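Local coordinates for protein ofchtiv-allosamidin (Ostrinia furnacalis, PDB 6JMB) that probably hydrolyses chitin as a group IV insect chitinase of glycoside hydrolase family 18 and is bound here by the inhibitor allosamidin, at residues A[93-107]-A[139-153]. Numbering follows the deposited sequence.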
ATOM      1  N   SER A  93     -12.441  15.972   1.742  1.00 11.15           N
ATOM      2  CA  SER A  93     -13.849  16.168   1.416  1.00 10.84           C
ATOM      3  C   SER A  93     -14.165  17.648   1.228  1.00 12.37           C
ATOM      4  O   SER A  93     -14.833  18.037   0.261  1.00 12.88           O
ATOM      5  CB  SER A  93     -14.695  15.565   2.536  1.00 11.48           C
ATOM      6  OG  SER A  93     -16.078  15.728   2.290  1.00 12.37           O
ATOM      7  N   ILE A  94     -13.682  18.492   2.142  1.00 12.00           N
ATOM      8  CA  ILE A  94     -13.909  19.933   2.027  1.00 12.69           C
ATOM      9  C   ILE A  94     -13.220  20.489   0.786  1.00 13.14           C
ATOM     10  O   ILE A  94     -13.820  21.235   0.004  1.00 13.31           O
ATOM     11  CB  ILE A  94     -13.437  20.647   3.303  1.00 12.88           C
ATOM     12  CG1 ILE A  94     -14.304  20.238   4.491  1.00 13.61           C
ATOM     13  CG2 ILE A  94     -13.465  22.159   3.108  1.00 13.47           C
ATOM     14  CD1 ILE A  94     -13.682  20.596   5.827  1.00 16.18           C
ATOM     15  N   MET A  95     -11.955  20.122   0.578  1.00 10.72           N
ATOM     16  CA  MET A  95     -11.203  20.653  -0.557  1.00 12.02           C
ATOM     17  C   MET A  95     -11.860  20.273  -1.876  1.00 12.06           C
ATOM     18  O   MET A  95     -12.017  21.110  -2.775  1.00 14.15           O
ATOM     19  CB  MET A  95      -9.762  20.134  -0.514  1.00 12.27           C
ATOM     20  CG  MET A  95      -8.922  20.493  -1.746  1.00 13.76           C
ATOM     21  SD  MET A  95      -9.027  19.322  -3.122  1.00 14.34           S
ATOM     22  CE  MET A  95      -8.125  17.924  -2.454  1.00 14.64           C
ATOM     23  N   ALA A  96     -12.242  19.004  -2.017  1.00 12.75           N
ATOM     24  CA  ALA A  96     -12.710  18.515  -3.306  1.00 12.26           C
ATOM     25  C   ALA A  96     -14.044  19.125  -3.712  1.00 12.80           C
ATOM     26  O   ALA A  96     -14.333  19.181  -4.910  1.00 13.66           O
ATOM     27  CB  ALA A  96     -12.810  16.988  -3.288  1.00 13.88           C
ATOM     28  N   ALA A  97     -14.842  19.595  -2.749  1.00 13.49           N
ATOM     29  CA  ALA A  97     -16.168  20.125  -3.048  1.00 14.66           C
ATOM     30  C   ALA A  97     -16.151  21.551  -3.586  1.00 15.91           C
ATOM     31  O   ALA A  97     -17.167  22.004  -4.127  1.00 18.37           O
ATOM     32  CB  ALA A  97     -17.039  20.074  -1.795  1.00 17.25           C
ATOM     33  N   GLU A  98     -15.044  22.276  -3.441  1.00 14.99           N
ATOM     34  CA  GLU A  98     -15.015  23.697  -3.766  1.00 16.16           C
ATOM     35  C   GLU A  98     -14.078  23.931  -4.938  1.00 16.31           C
ATOM     36  O   GLU A  98     -12.887  23.598  -4.842  1.00 15.70           O
ATOM     37  CB  GLU A  98     -14.549  24.503  -2.555  1.00 20.09           C
ATOM     38  CG  GLU A  98     -15.624  24.698  -1.505  1.00 26.60           C
ATOM     39  CD  GLU A  98     -16.927  25.200  -2.102  1.00 28.13           C
ATOM     40  OE1 GLU A  98     -17.976  24.576  -1.845  1.00 41.59           O
ATOM     41  OE2 GLU A  98     -16.898  26.213  -2.834  1.00 35.73           O
ATOM     42  N   PRO A  99     -14.553  24.500  -6.046  1.00 16.21           N
ATOM     43  CA  PRO A  99     -13.650  24.739  -7.187  1.00 16.06           C
ATOM     44  C   PRO A  99     -12.412  25.542  -6.819  1.00 17.17           C
ATOM     45  O   PRO A  99     -11.317  25.261  -7.327  1.00 16.52           O
ATOM     46  CB  PRO A  99     -14.547  25.476  -8.194  1.00 18.41           C
ATOM     47  CG  PRO A  99     -15.937  25.054  -7.830  1.00 22.05           C
ATOM     48  CD  PRO A  99     -15.938  24.905  -6.337  1.00 19.02           C
ATOM     49  N   GLU A 100     -12.556  26.524  -5.925  1.00 17.54           N
ATOM     50  CA  GLU A 100     -11.424  27.355  -5.532  1.00 17.13           C
ATOM     51  C   GLU A 100     -10.389  26.548  -4.763  1.00 15.00           C
ATOM     52  O   GLU A 100      -9.179  26.751  -4.929  1.00 15.05           O
ATOM     53  CB  GLU A 100     -11.919  28.517  -4.668  1.00 19.59           C
ATOM     54  CG  GLU A 100     -12.909  29.442  -5.369  1.00 31.45           C
ATOM     55  CD  GLU A 100     -14.359  28.968  -5.279  1.00 37.04           C
ATOM     56  OE1 GLU A 100     -14.618  27.849  -4.771  1.00 24.88           O
ATOM     57  OE2 GLU A 100     -15.248  29.726  -5.724  1.00 43.97           O
ATOM     58  N   TYR A 101     -10.847  25.631  -3.910  1.00 13.09           N
ATOM     59  CA  TYR A 101      -9.918  24.812  -3.141  1.00 13.48           C
ATOM     60  C   TYR A 101      -9.260  23.758  -4.024  1.00 12.66           C
ATOM     61  O   TYR A 101      -8.071  23.465  -3.865  1.00 12.49           O
ATOM     62  CB  TYR A 101     -10.637  24.159  -1.964  1.00 13.15           C
ATOM     63  CG  TYR A 101     -11.160  25.112  -0.908  1.00 14.58           C
ATOM     64  CD1 TYR A 101     -10.743  26.439  -0.859  1.00 14.65           C
ATOM     65  CD2 TYR A 101     -12.071  24.674   0.043  1.00 14.61           C
ATOM     66  CE1 TYR A 101     -11.224  27.306   0.115  1.00 18.13           C
ATOM     67  CE2 TYR A 101     -12.557  25.531   1.021  1.00 17.51           C
ATOM     68  CZ  TYR A 101     -12.127  26.842   1.050  1.00 17.72           C
ATOM     69  OH  TYR A 101     -12.615  27.686   2.026  1.00 22.11           O
ATOM     70  N   ARG A 102     -10.013  23.177  -4.961  1.00 12.38           N
ATOM     71  CA  ARG A 102      -9.400  22.265  -5.923  1.00 12.02           C
ATOM     72  C   ARG A 102      -8.303  22.961  -6.712  1.00 13.01           C
ATOM     73  O   ARG A 102      -7.215  22.409  -6.909  1.00 13.31           O
ATOM     74  CB  ARG A 102     -10.458  21.712  -6.877  1.00 12.48           C
ATOM     75  CG  ARG A 102     -11.451  20.770  -6.228  1.00 12.50           C
ATOM     76  CD  ARG A 102     -12.181  19.933  -7.269  1.00 15.72           C
ATOM     77  NE  ARG A 102     -12.846  20.737  -8.295  1.00 14.75           N
ATOM     78  CZ  ARG A 102     -14.129  21.084  -8.270  1.00 15.95           C
ATOM     79  NH1 ARG A 102     -14.903  20.724  -7.255  1.00 15.82           N
ATOM     80  NH2 ARG A 102     -14.642  21.801  -9.260  1.00 17.35           N
ATOM     81  N   GLN A 103      -8.577  24.177  -7.189  1.00 13.12           N
ATOM     82  CA  GLN A 103      -7.572  24.909  -7.948  1.00 13.30           C
ATOM     83  C   GLN A 103      -6.348  25.195  -7.091  1.00 12.83           C
ATOM     84  O   GLN A 103      -5.207  25.064  -7.556  1.00 13.76           O
ATOM     85  CB  GLN A 103      -8.176  26.207  -8.481  1.00 15.10           C
ATOM     86  CG  GLN A 103      -7.203  27.058  -9.273  1.00 20.08           C
ATOM     87  CD  GLN A 103      -7.831  28.354  -9.754  1.00 34.35           C
ATOM     88  OE1 GLN A 103      -7.987  29.304  -8.987  1.00 37.33           O
ATOM     89  NE2 GLN A 103      -8.195  28.396 -11.030  1.00 38.37           N
ATOM     90  N   ASN A 104      -6.565  25.573  -5.830  1.00 12.55           N
ATOM     91  CA  ASN A 104      -5.446  25.792  -4.917  1.00 13.10           C
ATOM     92  C   ASN A 104      -4.640  24.515  -4.719  1.00 12.41           C
ATOM     93  O   ASN A 104      -3.402  24.556  -4.675  1.00 13.09           O
ATOM     94  CB  ASN A 104      -5.955  26.329  -3.578  1.00 13.38           C
ATOM     95  CG  ASN A 104      -4.830  26.741  -2.645  1.00 14.07           C
ATOM     96  OD1 ASN A 104      -3.908  27.461  -3.041  1.00 17.29           O
ATOM     97  ND2 ASN A 104      -4.902  26.290  -1.398  1.00 14.86           N
ATOM     98  N   PHE A 105      -5.317  23.367  -4.617  1.00 11.98           N
ATOM     99  CA  PHE A 105      -4.576  22.120  -4.469  1.00 11.42           C
ATOM    100  C   PHE A 105      -3.767  21.802  -5.715  1.00 11.12           C
ATOM    101  O   PHE A 105      -2.607  21.383  -5.626  1.00 12.40           O
ATOM    102  CB  PHE A 105      -5.488  20.942  -4.136  1.00 12.26           C
ATOM    103  CG  PHE A 105      -4.731  19.657  -4.064  1.00 11.16           C
ATOM    104  CD1 PHE A 105      -3.830  19.444  -3.031  1.00 14.57           C
ATOM    105  CD2 PHE A 105      -4.825  18.713  -5.074  1.00 12.59           C
ATOM    106  CE1 PHE A 105      -3.077  18.286  -2.974  1.00 14.61           C
ATOM    107  CE2 PHE A 105      -4.073  17.551  -5.023  1.00 14.61           C
ATOM    108  CZ  PHE A 105      -3.197  17.341  -3.973  1.00 15.28           C
ATOM    109  N   ILE A 106      -4.374  21.965  -6.888  1.00 12.24           N
ATOM    110  CA  ILE A 106      -3.659  21.695  -8.131  1.00 11.96           C
ATOM    111  C   ILE A 106      -2.403  22.556  -8.221  1.00 12.20           C
ATOM    112  O   ILE A 106      -1.312  22.063  -8.531  1.00 12.21           O
ATOM    113  CB  ILE A 106      -4.586  21.884  -9.341  1.00 12.40           C
ATOM    114  CG1 ILE A 106      -5.693  20.829  -9.317  1.00 13.42           C
ATOM    115  CG2 ILE A 106      -3.787  21.824 -10.634  1.00 14.19           C
ATOM    116  CD1 ILE A 106      -6.870  21.154 -10.216  1.00 15.95           C
ATOM    117  N   GLN A 107      -2.530  23.850  -7.913  1.00 12.97           N
ATOM    118  CA  GLN A 107      -1.390  24.751  -8.053  1.00 13.38           C
ATOM    119  C   GLN A 107      -0.326  24.508  -6.985  1.00 13.01           C
ATOM    120  O   GLN A 107       0.872  24.534  -7.288  1.00 13.35           O
ATOM    121  CB  GLN A 107      -1.861  26.207  -8.048  1.00 14.74           C
ATOM    122  CG  GLN A 107      -2.698  26.581  -9.268  1.00 19.31           C
ATOM    123  CD  GLN A 107      -2.015  26.239 -10.584  1.00 24.07           C
ATOM    124  OE1 GLN A 107      -2.610  25.612 -11.463  1.00 28.98           O
ATOM    125  NE2 GLN A 107      -0.762  26.651 -10.727  1.00 27.51           N
ATOM    126  N   ASP A 139     -18.663  13.202  -2.115  1.00 11.94           N
ATOM    127  CA  ASP A 139     -17.233  12.956  -2.301  1.00 11.13           C
ATOM    128  C   ASP A 139     -16.961  12.068  -3.508  1.00 11.16           C
ATOM    129  O   ASP A 139     -15.900  12.184  -4.131  1.00 11.14           O
ATOM    130  CB  ASP A 139     -16.657  12.223  -1.089  1.00 11.47           C
ATOM    131  CG  ASP A 139     -16.551  13.080   0.164  1.00 10.98           C
ATOM    132  OD1 ASP A 139     -16.897  14.282   0.156  1.00 12.10           O
ATOM    133  OD2 ASP A 139     -16.105  12.508   1.178  1.00 10.57           O
ATOM    134  N   ILE A 140     -17.868  11.135  -3.816  1.00 11.15           N
ATOM    135  CA  ILE A 140     -17.639  10.228  -4.940  1.00 10.93           C
ATOM    136  C   ILE A 140     -17.514  11.019  -6.235  1.00 10.87           C
ATOM    137  O   ILE A 140     -16.601  10.795  -7.042  1.00 11.46           O
ATOM    138  CB  ILE A 140     -18.756   9.169  -5.023  1.00 11.55           C
ATOM    139  CG1 ILE A 140     -18.863   8.377  -3.720  1.00 11.85           C
ATOM    140  CG2 ILE A 140     -18.506   8.233  -6.206  1.00 12.94           C
ATOM    141  CD1 ILE A 140     -20.094   7.478  -3.650  1.00 12.94           C
ATOM    142  N   GLU A 141     -18.432  11.972  -6.446  1.00 10.74           N
ATOM    143  CA  GLU A 141     -18.348  12.830  -7.621  1.00 12.58           C
ATOM    144  C   GLU A 141     -17.131  13.740  -7.547  1.00 11.07           C
ATOM    145  O   GLU A 141     -16.380  13.868  -8.523  1.00 12.12           O
ATOM    146  CB  GLU A 141     -19.622  13.665  -7.775  1.00 14.72           C
ATOM    147  CG  GLU A 141     -19.478  14.734  -8.849  1.00 15.96           C
ATOM    148  CD  GLU A 141     -20.615  15.737  -8.870  1.00 21.68           C
ATOM    149  OE1 GLU A 141     -21.639  15.511  -8.193  1.00 22.66           O
ATOM    150  OE2 GLU A 141     -20.477  16.758  -9.578  1.00 22.64           O
ATOM    151  N   GLN A 142     -16.921  14.378  -6.391  1.00 11.55           N
ATOM    152  CA  GLN A 142     -15.879  15.394  -6.306  1.00 11.06           C
ATOM    153  C   GLN A 142     -14.491  14.790  -6.464  1.00 10.61           C
ATOM    154  O   GLN A 142     -13.591  15.452  -6.989  1.00 11.36           O
ATOM    155  CB  GLN A 142     -15.995  16.184  -5.001  1.00 12.98           C
ATOM    156  CG  GLN A 142     -17.355  16.839  -4.767  1.00 16.28           C
ATOM    157  CD  GLN A 142     -17.838  17.659  -5.949  1.00 19.42           C
ATOM    158  OE1 GLN A 142     -17.054  18.305  -6.636  1.00 19.09           O
ATOM    159  NE2 GLN A 142     -19.148  17.642  -6.181  1.00 26.26           N
ATOM    160  N   PHE A 143     -14.302  13.547  -6.014  1.00 11.08           N
ATOM    161  CA  PHE A 143     -13.038  12.855  -6.243  1.00 11.44           C
ATOM    162  C   PHE A 143     -12.744  12.746  -7.734  1.00 10.91           C
ATOM    163  O   PHE A 143     -11.635  13.053  -8.186  1.00 12.36           O
ATOM    164  CB  PHE A 143     -13.105  11.470  -5.597  1.00 10.92           C
ATOM    165  CG  PHE A 143     -11.833  10.668  -5.703  1.00 11.74           C
ATOM    166  CD1 PHE A 143     -10.629  11.147  -5.201  1.00 11.96           C
ATOM    167  CD2 PHE A 143     -11.858   9.408  -6.269  1.00 11.18           C
ATOM    168  CE1 PHE A 143      -9.466  10.377  -5.281  1.00 12.74           C
ATOM    169  CE2 PHE A 143     -10.701   8.641  -6.362  1.00 11.78           C
ATOM    170  CZ  PHE A 143      -9.510   9.124  -5.861  1.00 11.28           C
ATOM    171  N   SER A 144     -13.739  12.337  -8.524  1.00 11.58           N
ATOM    172  CA  SER A 144     -13.527  12.227  -9.963  1.00 11.74           C
ATOM    173  C   SER A 144     -13.313  13.590 -10.612  1.00 11.56           C
ATOM    174  O   SER A 144     -12.491  13.719 -11.525  1.00 12.59           O
ATOM    175  CB  SER A 144     -14.685  11.469 -10.608  1.00 13.21           C
ATOM    176  OG  SER A 144     -14.589  10.088 -10.289  1.00 14.66           O
ATOM    177  N   THR A 145     -14.031  14.621 -10.152  1.00 11.14           N
ATOM    178  CA  THR A 145     -13.793  15.963 -10.679  1.00 11.44           C
ATOM    179  C   THR A 145     -12.375  16.420 -10.376  1.00 11.69           C
ATOM    180  O   THR A 145     -11.699  16.988 -11.242  1.00 12.48           O
ATOM    181  CB  THR A 145     -14.818  16.938 -10.101  1.00 13.13           C
ATOM    182  OG1 THR A 145     -16.129  16.506 -10.476  1.00 14.45           O
ATOM    183  CG2 THR A 145     -14.587  18.352 -10.631  1.00 14.21           C
ATOM    184  N   LEU A 146     -11.903  16.162  -9.156  1.00 10.88           N
ATOM    185  CA  LEU A 146     -10.542  16.531  -8.783  1.00 12.28           C
ATOM    186  C   LEU A 146      -9.523  15.865  -9.700  1.00 11.38           C
ATOM    187  O   LEU A 146      -8.583  16.512 -10.176  1.00 11.64           O
ATOM    188  CB  LEU A 146     -10.295  16.135  -7.330  1.00 11.95           C
ATOM    189  CG  LEU A 146      -8.865  16.323  -6.817  1.00 13.33           C
ATOM    190  CD1 LEU A 146      -8.504  17.804  -6.767  1.00 15.05           C
ATOM    191  CD2 LEU A 146      -8.713  15.685  -5.442  1.00 15.44           C
ATOM    192  N   LEU A 147      -9.698  14.566  -9.965  1.00 11.54           N
ATOM    193  CA  LEU A 147      -8.762  13.865 -10.842  1.00 10.72           C
ATOM    194  C   LEU A 147      -8.794  14.429 -12.258  1.00 11.71           C
ATOM    195  O   LEU A 147      -7.745  14.586 -12.896  1.00 11.95           O
ATOM    196  CB  LEU A 147      -9.073  12.368 -10.853  1.00 11.48           C
ATOM    197  CG  LEU A 147      -8.887  11.636  -9.519  1.00 12.14           C
ATOM    198  CD1 LEU A 147      -9.382  10.197  -9.644  1.00 12.14           C
ATOM    199  CD2 LEU A 147      -7.435  11.682  -9.062  1.00 12.00           C
ATOM    200  N   LYS A 148      -9.992  14.726 -12.773  1.00 12.08           N
ATOM    201  CA  LYS A 148     -10.105  15.327 -14.101  1.00 13.80           C
ATOM    202  C   LYS A 148      -9.324  16.635 -14.179  1.00 12.46           C
ATOM    203  O   LYS A 148      -8.585  16.879 -15.142  1.00 12.99           O
ATOM    204  CB  LYS A 148     -11.580  15.568 -14.420  1.00 15.12           C
ATOM    205  CG  LYS A 148     -11.824  16.279 -15.738  1.00 16.99           C
ATOM    206  CD  LYS A 148     -13.305  16.576 -15.918  1.00 20.13           C
ATOM    207  CE  LYS A 148     -13.582  17.241 -17.254  1.00 30.51           C
ATOM    208  NZ  LYS A 148     -14.974  17.768 -17.328  1.00 37.72           N
ATOM    209  N   GLU A 149      -9.474  17.487 -13.164  1.00 11.54           N
ATOM    210  CA  GLU A 149      -8.833  18.798 -13.186  1.00 12.34           C
ATOM    211  C   GLU A 149      -7.325  18.689 -12.981  1.00 12.68           C
ATOM    212  O   GLU A 149      -6.554  19.445 -13.590  1.00 13.54           O
ATOM    213  CB  GLU A 149      -9.501  19.715 -12.161  1.00 13.13           C
ATOM    214  CG  GLU A 149     -10.966  20.001 -12.518  1.00 13.71           C
ATOM    215  CD  GLU A 149     -11.689  20.859 -11.502  1.00 17.97           C
ATOM    216  OE1 GLU A 149     -11.089  21.188 -10.463  1.00 17.25           O
ATOM    217  OE2 GLU A 149     -12.871  21.204 -11.741  1.00 18.38           O
ATOM    218  N   LEU A 150      -6.881  17.751 -12.142  1.00 12.46           N
ATOM    219  CA  LEU A 150      -5.448  17.495 -12.018  1.00 12.70           C
ATOM    220  C   LEU A 150      -4.861  17.045 -13.349  1.00 12.89           C
ATOM    221  O   LEU A 150      -3.810  17.537 -13.776  1.00 13.79           O
ATOM    222  CB  LEU A 150      -5.191  16.436 -10.944  1.00 11.57           C
ATOM    223  CG  LEU A 150      -5.232  16.914  -9.491  1.00 11.20           C
ATOM    224  CD1 LEU A 150      -5.515  15.751  -8.550  1.00 12.37           C
ATOM    225  CD2 LEU A 150      -3.929  17.615  -9.091  1.00 11.64           C
ATOM    226  N   ARG A 151      -5.536  16.115 -14.027  1.00 12.88           N
ATOM    227  CA  ARG A 151      -5.037  15.632 -15.309  1.00 12.32           C
ATOM    228  C   ARG A 151      -4.918  16.765 -16.316  1.00 14.08           C
ATOM    229  O   ARG A 151      -3.906  16.874 -17.018  1.00 14.77           O
ATOM    230  CB  ARG A 151      -5.956  14.534 -15.846  1.00 13.91           C
ATOM    231  CG  ARG A 151      -5.711  14.172 -17.309  1.00 15.07           C
ATOM    232  CD  ARG A 151      -4.284  13.706 -17.543  1.00 17.09           C
ATOM    233  NE  ARG A 151      -3.973  12.529 -16.742  1.00 15.33           N
ATOM    234  CZ  ARG A 151      -2.777  11.956 -16.675  1.00 17.72           C
ATOM    235  NH1 ARG A 151      -1.755  12.456 -17.360  1.00 23.15           N
ATOM    236  NH2 ARG A 151      -2.602  10.881 -15.918  1.00 15.72           N
ATOM    237  N   GLU A 152      -5.939  17.621 -16.394  1.00 13.58           N
ATOM    238  CA  GLU A 152      -5.913  18.722 -17.353  1.00 14.32           C
ATOM    239  C   GLU A 152      -4.703  19.622 -17.137  1.00 16.30           C
ATOM    240  O   GLU A 152      -4.045  20.033 -18.101  1.00 17.74           O
ATOM    241  CB  GLU A 152      -7.211  19.519 -17.256  1.00 16.81           C
ATOM    242  CG  GLU A 152      -8.375  18.834 -17.954  1.00 23.85           C
ATOM    243  CD  GLU A 152      -9.712  19.472 -17.641  1.00 30.20           C
ATOM    244  OE1 GLU A 152      -9.766  20.369 -16.773  1.00 34.54           O
ATOM    245  OE2 GLU A 152     -10.714  19.069 -18.272  1.00 35.16           O
ATOM    246  N   GLU A 153      -4.375  19.918 -15.881  1.00 14.22           N
ATOM    247  CA  GLU A 153      -3.219  20.766 -15.622  1.00 14.62           C
ATOM    248  C   GLU A 153      -1.913  20.006 -15.806  1.00 16.69           C
ATOM    249  O   GLU A 153      -0.957  20.536 -16.391  1.00 16.60           O
ATOM    250  CB  GLU A 153      -3.294  21.334 -14.207  1.00 16.30           C
ATOM    251  CG  GLU A 153      -2.162  22.289 -13.873  1.00 20.44           C
ATOM    252  CD  GLU A 153      -2.221  23.565 -14.684  1.00 29.15           C
ATOM    253  OE1 GLU A 153      -3.327  23.940 -15.129  1.00 30.98           O
ATOM    254  OE2 GLU A 153      -1.160  24.198 -14.870  1.00 35.39           O
TER
HETATM  255  O   HOH W   1     -16.247  16.407  -1.578  1.00 15.91           O
HETATM  256  O   HOH W   2      -4.985  24.771 -12.654  1.00 40.04           O
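Ala96 and Gln142 bring their CA atoms within 5.4 Å where the end of helix 90-97 (93-97) crosses 139-153 at 63°, and after a break at Glu98, the N-cap of the next helix, the start of helix 99-116 (99-107) runs over the same partner at -43°. Arg102 carries the contact, its side chain a knob among Gln142, Thr145, Leu146 and Glu149. Its guanidinium meets the Glu149 carboxylate side-on: NE donates to OE1 of Glu149 at 2.8 Å, reaching it from above the carboxylate plane, and NH2 donates less straight to OE2. NH1 of Arg102 donates to Ala96 O (2.9 Å), which lies in the guanidinium plane, so one arginine both links its own helix back to the end of the preceding one and salt-bridges to 139-153. CG2 of Thr145 lies 3.6 Å above the centre of one guanidinium face, while Glu98 C and Pro99 CA lie over the rim of the opposite face; sandwiched between them and bonded at its edge, the group has its rotation fixed.

Further along, Ile106 spreads its branches over the helix, CD1 on Glu149 CB and CG1 3.7 Å from Leu150 CD2. Leu146, its CG swung opposite the backbone N (chi1 174°), puts its methyls against Met95; Met95 CE lies 3.8 Å from Leu146 CD2. Polar links close both ends: Ser93 OG donates to the syn lone pair of Asp139 OD1 (2.7 Å), and a water bridges Gln107 OE1 and Glu153 OE1. Asp139 OD2 is held by Thr133 and Asn129.

These are neighbouring outer helices of the family 18 TIM barrel, packed against its parallel strands: Phe105 and Leu150 both rest on Leu121 of strand 120-124, and Phe143 and Leu147 reach Val163 of strand 160-165 and Val181 of helix 178-184.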